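Local coordinates for putative exported protein (Bacteroides fragilis, PDB 4RAA) that is of unknown function but folds as a six-bladed beta-propeller and is probably exported from the cytoplasm, at residues N42-L53 with Y307-V318; L54-L63 with Y86-V94. All coordinates share one frame; numbering follows the deposited sequence.

Interaction 1 of 2, residues N42-L53 with Y307-V318; sequences NVGLIRELNNCL and YFSIGSVDDYHV
Glu48 reaches across to the turn that follows Val313 and holds it by its backbone. Its CG lies anti to the carbonyl carbon (chi1 -62°) and the chain runs on extended, which carries the carboxylate to the turn. Followed outward, the bond from CA to CB heads for 307-318, CG passes Val313 CG1 at 3.9 Å, CD comes within 4.0 Å of Val313 CA, and OE2 accepts the N-H of Asp314, N to OE2 2.7 Å. That N-H arrives from above the carboxylate plane, 55° out of it, while OE1 makes a salt bridge with Lys68. Asp314 thus meets Glu48 through its amide; its own carboxylate stays apart. Val313 to Tyr316 form a type I' turn.

At the other end, Val43 N donates to Tyr307 OH (3.2 Å) and its carbonyl O takes the Ser309 hydroxyl, OG to O 2.6 Å, so this residue is gripped on both sides of its CA. Between the two ends the backbones meet in a single bridge, Leu45 with Ile310, in which Ile46 N donates to Ile310 O at 3.0 Å. Ile46 CG2 packs on Val318 CG2 (3.9 Å), and Leu53 CD2 touches Val313 CG1.

Strand 45-49, outermost in its own sheet, runs beside the lead-in to strand 312-313, with strand 316-321 next in that sheet, 354-360 beyond it, and Leu45, Arg47 and Leu49 turned to strand 85-94.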
# COMPACT_ATOMS: atom_id res chain seq x y z
N ASN A 42 9.30 14.53 24.37
CA ASN A 42 10.19 15.15 23.40
C ASN A 42 9.36 15.80 22.29
O ASN A 42 8.30 15.28 21.95
CB ASN A 42 11.08 14.01 22.89
CG ASN A 42 12.05 14.42 21.80
OD1 ASN A 42 11.70 14.41 20.62
ND2 ASN A 42 13.30 14.69 22.19
N VAL A 43 9.80 16.95 21.77
CA VAL A 43 9.13 17.58 20.61
C VAL A 43 10.14 17.39 19.48
O VAL A 43 10.96 18.27 19.20
CB VAL A 43 8.72 19.06 20.82
CG1 VAL A 43 8.10 19.66 19.56
CG2 VAL A 43 7.71 19.15 21.96
N GLY A 44 10.10 16.19 18.89
CA GLY A 44 11.03 15.79 17.83
C GLY A 44 10.89 16.56 16.53
O GLY A 44 11.88 17.05 16.01
N LEU A 45 9.65 16.65 16.03
CA LEU A 45 9.35 17.31 14.76
C LEU A 45 8.05 18.10 14.88
O LEU A 45 7.15 17.68 15.60
CB LEU A 45 9.23 16.23 13.68
CG LEU A 45 8.82 16.55 12.23
CD1 LEU A 45 9.76 17.55 11.54
CD2 LEU A 45 8.75 15.25 11.43
N ILE A 46 7.96 19.23 14.18
CA ILE A 46 6.76 20.09 14.20
C ILE A 46 6.45 20.69 12.82
O ILE A 46 7.35 21.12 12.12
CB ILE A 46 6.89 21.18 15.29
CG1 ILE A 46 5.55 21.90 15.53
CG2 ILE A 46 8.00 22.18 14.98
CD1 ILE A 46 5.56 22.79 16.75
N ARG A 47 5.16 20.70 12.45
CA ARG A 47 4.66 21.22 11.17
C ARG A 47 3.34 21.96 11.35
O ARG A 47 2.52 21.55 12.17
CB ARG A 47 4.41 20.07 10.17
CG ARG A 47 5.61 19.20 9.79
CD ARG A 47 6.70 19.98 9.07
NE ARG A 47 7.79 19.13 8.60
CZ ARG A 47 9.02 19.54 8.22
NH1 ARG A 47 9.39 20.83 8.30
NH2 ARG A 47 9.91 18.64 7.78
N GLU A 48 3.14 23.04 10.57
CA GLU A 48 1.87 23.79 10.57
C GLU A 48 0.87 23.06 9.68
O GLU A 48 1.26 22.41 8.72
CB GLU A 48 2.03 25.21 9.99
CG GLU A 48 2.97 26.17 10.72
CD GLU A 48 2.86 27.61 10.20
OE1 GLU A 48 1.77 28.22 10.32
OE2 GLU A 48 3.86 28.15 9.68
N LEU A 49 -0.42 23.20 9.99
CA LEU A 49 -1.51 22.63 9.18
C LEU A 49 -2.80 23.34 9.58
O LEU A 49 -3.35 23.05 10.66
CB LEU A 49 -1.63 21.12 9.38
CG LEU A 49 -2.79 20.40 8.66
CD1 LEU A 49 -2.69 20.59 7.15
CD2 LEU A 49 -2.82 18.93 9.04
N ASN A 50 -3.27 24.24 8.72
CA ASN A 50 -4.44 25.10 8.98
C ASN A 50 -3.99 25.98 10.18
O ASN A 50 -2.88 26.53 10.11
CB ASN A 50 -5.73 24.28 9.20
CG ASN A 50 -5.92 23.18 8.16
OD1 ASN A 50 -6.38 22.08 8.49
ND2 ASN A 50 -5.54 23.45 6.91
N ASN A 51 -4.77 26.10 11.26
CA ASN A 51 -4.32 26.82 12.47
C ASN A 51 -4.05 25.82 13.59
O ASN A 51 -4.54 25.96 14.72
CB ASN A 51 -5.29 27.95 12.86
CG ASN A 51 -5.03 29.25 12.10
OD1 ASN A 51 -4.38 29.26 11.05
ND2 ASN A 51 -5.53 30.36 12.63
N CYS A 52 -3.25 24.80 13.26
CA CYS A 52 -2.85 23.75 14.20
C CYS A 52 -1.36 23.42 14.06
O CYS A 52 -0.73 23.72 13.04
CB CYS A 52 -3.69 22.48 14.01
SG CYS A 52 -5.44 22.66 14.40
N LEU A 53 -0.83 22.79 15.10
CA LEU A 53 0.55 22.37 15.20
C LEU A 53 0.61 20.85 15.29
O LEU A 53 0.17 20.26 16.29
CB LEU A 53 1.19 22.95 16.47
CG LEU A 53 1.17 24.46 16.66
CD1 LEU A 53 1.79 24.78 18.01
CD2 LEU A 53 1.88 25.19 15.53
N TYR A 307 18.08 21.21 22.61
CA TYR A 307 17.96 20.94 21.18
C TYR A 307 16.89 21.80 20.50
O TYR A 307 15.96 22.29 21.15
CB TYR A 307 17.62 19.46 20.94
CG TYR A 307 16.29 19.01 21.52
CD1 TYR A 307 16.14 18.74 22.90
CD2 TYR A 307 15.17 18.85 20.70
CE1 TYR A 307 14.91 18.33 23.43
CE2 TYR A 307 13.94 18.44 21.21
CZ TYR A 307 13.81 18.18 22.57
OH TYR A 307 12.58 17.78 23.06
N PHE A 308 17.05 21.96 19.19
CA PHE A 308 16.07 22.63 18.35
C PHE A 308 15.23 21.55 17.68
O PHE A 308 15.77 20.58 17.13
CB PHE A 308 16.73 23.54 17.29
CG PHE A 308 16.91 24.95 17.75
CD1 PHE A 308 18.07 25.35 18.43
CD2 PHE A 308 15.91 25.89 17.53
CE1 PHE A 308 18.22 26.67 18.86
CE2 PHE A 308 16.05 27.21 17.96
CZ PHE A 308 17.21 27.60 18.63
N SER A 309 13.90 21.69 17.76
CA SER A 309 12.98 20.80 17.06
C SER A 309 13.16 21.04 15.59
O SER A 309 13.42 22.18 15.18
CB SER A 309 11.51 21.08 17.39
OG SER A 309 11.25 20.86 18.74
N ILE A 310 13.01 19.99 14.81
CA ILE A 310 13.07 20.12 13.36
C ILE A 310 11.70 20.71 12.96
O ILE A 310 10.69 20.43 13.61
CB ILE A 310 13.53 18.81 12.68
CG1 ILE A 310 14.97 18.49 13.16
CG2 ILE A 310 13.50 18.96 11.16
CD1 ILE A 310 15.43 17.06 13.01
N GLY A 311 11.69 21.55 11.92
CA GLY A 311 10.52 22.33 11.47
C GLY A 311 10.47 23.75 12.05
O GLY A 311 11.17 24.09 13.02
N SER A 312 9.63 24.59 11.44
CA SER A 312 9.40 25.97 11.85
C SER A 312 7.91 26.33 11.76
O SER A 312 7.11 25.58 11.18
CB SER A 312 10.26 26.93 11.03
OG SER A 312 10.17 26.66 9.65
N VAL A 313 7.53 27.47 12.35
CA VAL A 313 6.13 27.94 12.42
C VAL A 313 6.09 29.45 12.14
O VAL A 313 6.57 30.22 12.96
CB VAL A 313 5.54 27.65 13.83
CG1 VAL A 313 4.09 28.13 13.95
CG2 VAL A 313 5.64 26.16 14.17
N ASP A 314 5.54 29.85 10.99
CA ASP A 314 5.48 31.28 10.58
C ASP A 314 6.93 31.86 10.62
O ASP A 314 7.19 32.90 11.24
CB ASP A 314 4.46 32.04 11.47
CG ASP A 314 4.26 33.51 11.08
OD1 ASP A 314 4.40 33.86 9.88
OD2 ASP A 314 3.97 34.31 11.99
N ASP A 315 7.85 31.11 10.01
CA ASP A 315 9.29 31.41 9.99
C ASP A 315 10.00 31.49 11.38
O ASP A 315 11.11 32.03 11.46
CB ASP A 315 9.56 32.66 9.12
CG ASP A 315 9.16 32.49 7.64
OD1 ASP A 315 8.97 31.35 7.15
OD2 ASP A 315 9.06 33.52 6.94
N TYR A 316 9.38 30.95 12.44
CA TYR A 316 9.99 30.89 13.79
C TYR A 316 10.57 29.49 14.03
O TYR A 316 9.91 28.49 13.76
CB TYR A 316 8.99 31.18 14.94
CG TYR A 316 8.61 32.63 15.17
CD1 TYR A 316 9.36 33.44 16.04
CD2 TYR A 316 7.47 33.19 14.57
CE1 TYR A 316 9.00 34.77 16.28
CE2 TYR A 316 7.11 34.52 14.80
CZ TYR A 316 7.87 35.30 15.66
OH TYR A 316 7.51 36.61 15.87
N HIS A 317 11.80 29.45 14.54
CA HIS A 317 12.48 28.19 14.91
C HIS A 317 11.92 27.79 16.27
O HIS A 317 11.68 28.66 17.10
CB HIS A 317 13.99 28.39 14.98
CG HIS A 317 14.60 28.75 13.66
ND1 HIS A 317 15.39 27.88 12.95
CD2 HIS A 317 14.48 29.87 12.90
CE1 HIS A 317 15.75 28.46 11.81
NE2 HIS A 317 15.21 29.66 11.76
N VAL A 318 11.72 26.48 16.47
CA VAL A 318 11.10 25.94 17.69
C VAL A 318 12.14 25.22 18.54
O VAL A 318 12.95 24.46 18.02
CB VAL A 318 9.96 24.95 17.36
CG1 VAL A 318 9.30 24.41 18.64
CG2 VAL A 318 8.92 25.62 16.47

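Interaction 2 of 2, residues L54-L63 with Y86-V94; sequences LILDSANSNL and YILLSSFFV
Phe92 and Leu89 point toward 54-63 and meet three leucines there. Leu63 CD1 sits over one face of the Phe92 ring, 3.9 Å from its centroid and 21° off the normal, a CH-pi contact. Leu56 brings its CB to the ring's edge at CE1 (3.7 Å), and Leu54 comes in obliquely through CD2, 3.8 Å from Phe92 CE2. Leu56 also lays CD1 against Leu89 CB, and Leu89 CD2 in turn lies over the centre of the Tyr86 ring.

Two polar bonds secure the end of the contact near the 58-61 turn. Ser61 OG, anti to its own backbone N (chi1 -175°), accepts the N-H of Leu89, N to OG 2.7 Å, and Leu63 N donates to Tyr86 OH at 3.2 Å, the bond being nearly straight (167°). That hydroxyl is further engaged by Ile76 O and Gln75 NE2, which fix where the ring ends.

Behind this shell, a G1 beta bulge sets Ser61 and Asn62 opposite Asp57, and Asp57 binds the backbone N of Lys41 and Asn42. Strands 54-57 and 89-94 run nearly antiparallel, 165° between directions, and the axes of these short segments approach to 8.1 Å: too far for backbone pairing, they meet through side chains, consistent with neighbouring blades of a beta-propeller packing face to face.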
# COMPACT_ATOMS: atom_id res chain seq x y z
N LEU A 54 1.13 20.20 14.24
CA LEU A 54 1.36 18.76 14.26
C LEU A 54 2.69 18.54 14.98
O LEU A 54 3.71 19.05 14.51
CB LEU A 54 1.37 18.15 12.85
CG LEU A 54 0.02 17.76 12.25
CD1 LEU A 54 -1.05 18.83 12.38
CD2 LEU A 54 0.20 17.35 10.79
N ILE A 55 2.68 17.82 16.11
CA ILE A 55 3.88 17.54 16.91
C ILE A 55 4.08 16.04 17.05
O ILE A 55 3.15 15.34 17.44
CB ILE A 55 3.77 18.17 18.33
CG1 ILE A 55 3.83 19.70 18.22
CG2 ILE A 55 4.88 17.67 19.27
CD1 ILE A 55 3.57 20.46 19.51
N LEU A 56 5.30 15.58 16.75
CA LEU A 56 5.71 14.19 16.91
C LEU A 56 6.63 14.07 18.13
O LEU A 56 7.63 14.77 18.22
CB LEU A 56 6.46 13.70 15.68
CG LEU A 56 7.13 12.32 15.71
CD1 LEU A 56 6.15 11.22 16.10
CD2 LEU A 56 7.72 12.05 14.33
N ASP A 57 6.28 13.17 19.05
CA ASP A 57 7.06 12.88 20.24
C ASP A 57 7.84 11.62 19.88
O ASP A 57 7.43 10.52 20.23
CB ASP A 57 6.12 12.68 21.45
CG ASP A 57 6.85 12.26 22.72
OD1 ASP A 57 8.09 12.16 22.74
OD2 ASP A 57 6.15 12.02 23.74
N SER A 58 8.98 11.79 19.20
CA SER A 58 9.82 10.65 18.75
C SER A 58 10.47 9.81 19.88
O SER A 58 11.04 8.75 19.60
CB SER A 58 10.86 11.10 17.71
OG SER A 58 11.56 12.25 18.15
N ALA A 59 10.40 10.29 21.12
CA ALA A 59 10.86 9.55 22.28
C ALA A 59 9.84 8.45 22.63
O ALA A 59 10.22 7.29 22.79
CB ALA A 59 11.06 10.48 23.46
N ASN A 60 8.55 8.82 22.75
CA ASN A 60 7.43 7.88 23.01
C ASN A 60 6.65 7.44 21.75
O ASN A 60 5.77 6.59 21.85
CB ASN A 60 6.44 8.49 24.01
CG ASN A 60 7.04 8.74 25.39
OD1 ASN A 60 7.97 8.05 25.82
ND2 ASN A 60 6.49 9.70 26.11
N SER A 61 6.97 8.02 20.59
CA SER A 61 6.34 7.74 19.30
C SER A 61 4.83 7.99 19.21
O SER A 61 4.10 7.16 18.69
CB SER A 61 6.67 6.32 18.81
OG SER A 61 6.14 6.10 17.51
N ASN A 62 4.39 9.14 19.72
CA ASN A 62 2.99 9.58 19.67
C ASN A 62 2.93 10.79 18.74
O ASN A 62 3.78 11.67 18.84
CB ASN A 62 2.50 10.00 21.06
CG ASN A 62 2.47 8.84 22.04
OD1 ASN A 62 1.88 7.80 21.76
ND2 ASN A 62 3.09 9.01 23.19
N LEU A 63 1.94 10.84 17.85
CA LEU A 63 1.75 11.97 16.94
C LEU A 63 0.55 12.74 17.47
O LEU A 63 -0.54 12.19 17.51
CB LEU A 63 1.51 11.47 15.51
CG LEU A 63 1.32 12.49 14.39
CD1 LEU A 63 2.52 13.41 14.28
CD2 LEU A 63 1.08 11.80 13.05
N TYR A 86 0.87 2.34 15.60
CA TYR A 86 2.34 2.45 15.41
C TYR A 86 3.20 2.20 16.65
O TYR A 86 2.73 2.37 17.76
CB TYR A 86 2.68 3.84 14.83
CG TYR A 86 1.96 5.04 15.46
CD1 TYR A 86 2.21 5.43 16.78
CD2 TYR A 86 1.03 5.79 14.72
CE1 TYR A 86 1.54 6.52 17.35
CE2 TYR A 86 0.37 6.89 15.29
CZ TYR A 86 0.64 7.25 16.61
OH TYR A 86 0.02 8.31 17.23
N ILE A 87 4.47 1.81 16.44
CA ILE A 87 5.44 1.55 17.53
C ILE A 87 6.52 2.63 17.61
O ILE A 87 6.79 3.12 18.70
CB ILE A 87 6.08 0.13 17.46
CG1 ILE A 87 5.19 -0.92 18.15
CG2 ILE A 87 7.41 0.02 18.23
CD1 ILE A 87 3.80 -1.06 17.59
N LEU A 88 7.16 2.94 16.48
CA LEU A 88 8.27 3.90 16.46
C LEU A 88 8.30 4.78 15.19
O LEU A 88 8.83 4.39 14.14
CB LEU A 88 9.61 3.18 16.66
CG LEU A 88 10.81 4.08 17.02
CD1 LEU A 88 10.70 4.62 18.44
CD2 LEU A 88 12.12 3.31 16.84
N LEU A 89 7.75 5.98 15.33
CA LEU A 89 7.70 6.99 14.29
C LEU A 89 9.00 7.78 14.22
O LEU A 89 9.49 8.26 15.23
CB LEU A 89 6.52 7.95 14.53
CG LEU A 89 5.17 7.63 13.88
CD1 LEU A 89 4.86 6.15 13.87
CD2 LEU A 89 4.04 8.44 14.52
N SER A 90 9.54 7.89 13.01
CA SER A 90 10.73 8.69 12.71
C SER A 90 10.37 10.01 12.04
O SER A 90 11.10 10.98 12.20
CB SER A 90 11.65 7.91 11.78
OG SER A 90 10.94 7.48 10.64
N SER A 91 9.28 10.05 11.28
CA SER A 91 8.88 11.26 10.55
C SER A 91 7.44 11.17 10.01
O SER A 91 6.77 10.15 10.13
CB SER A 91 9.83 11.47 9.36
OG SER A 91 9.55 12.68 8.69
N PHE A 92 6.98 12.28 9.44
CA PHE A 92 5.68 12.35 8.76
C PHE A 92 5.67 13.53 7.76
O PHE A 92 6.60 14.33 7.73
CB PHE A 92 4.52 12.45 9.76
CG PHE A 92 4.49 13.74 10.54
CD1 PHE A 92 5.25 13.88 11.70
CD2 PHE A 92 3.72 14.83 10.11
CE1 PHE A 92 5.24 15.08 12.42
CE2 PHE A 92 3.71 16.02 10.82
CZ PHE A 92 4.47 16.15 11.98
N PHE A 93 4.63 13.61 6.95
CA PHE A 93 4.47 14.74 6.02
C PHE A 93 3.01 14.90 5.64
O PHE A 93 2.21 13.98 5.83
CB PHE A 93 5.38 14.63 4.77
CG PHE A 93 5.02 13.51 3.82
CD1 PHE A 93 5.51 12.21 4.02
CD2 PHE A 93 4.21 13.75 2.69
CE1 PHE A 93 5.19 11.18 3.14
CE2 PHE A 93 3.89 12.72 1.81
CZ PHE A 93 4.37 11.44 2.03
N VAL A 94 2.68 16.09 5.14
CA VAL A 94 1.33 16.44 4.70
C VAL A 94 1.46 16.53 3.19
O VAL A 94 2.41 17.15 2.71
CB VAL A 94 0.89 17.79 5.31
CG1 VAL A 94 -0.50 18.21 4.81
CG2 VAL A 94 0.93 17.72 6.83

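From the N terminus, 42-53 comes first and runs straight on into 54-63, the strand 52-57 being shared by both contacts. Interaction 2 closes a short loop of 22 residues when the chain returns at 86-94. Interaction 1 closes much later, 253 residues on, once the chain has passed through the other sheets and come back at 307-318; interaction 2 is thus nested within it, and the two do not cross. They also touch directly, through the pairing of 45-49 with 52-57. Interaction 1 joins this sheet to that of strands 312-313 and 316-321, while interaction 2 brings 52-57 and 62-67 against 85-94, in the same sheet but farther along it.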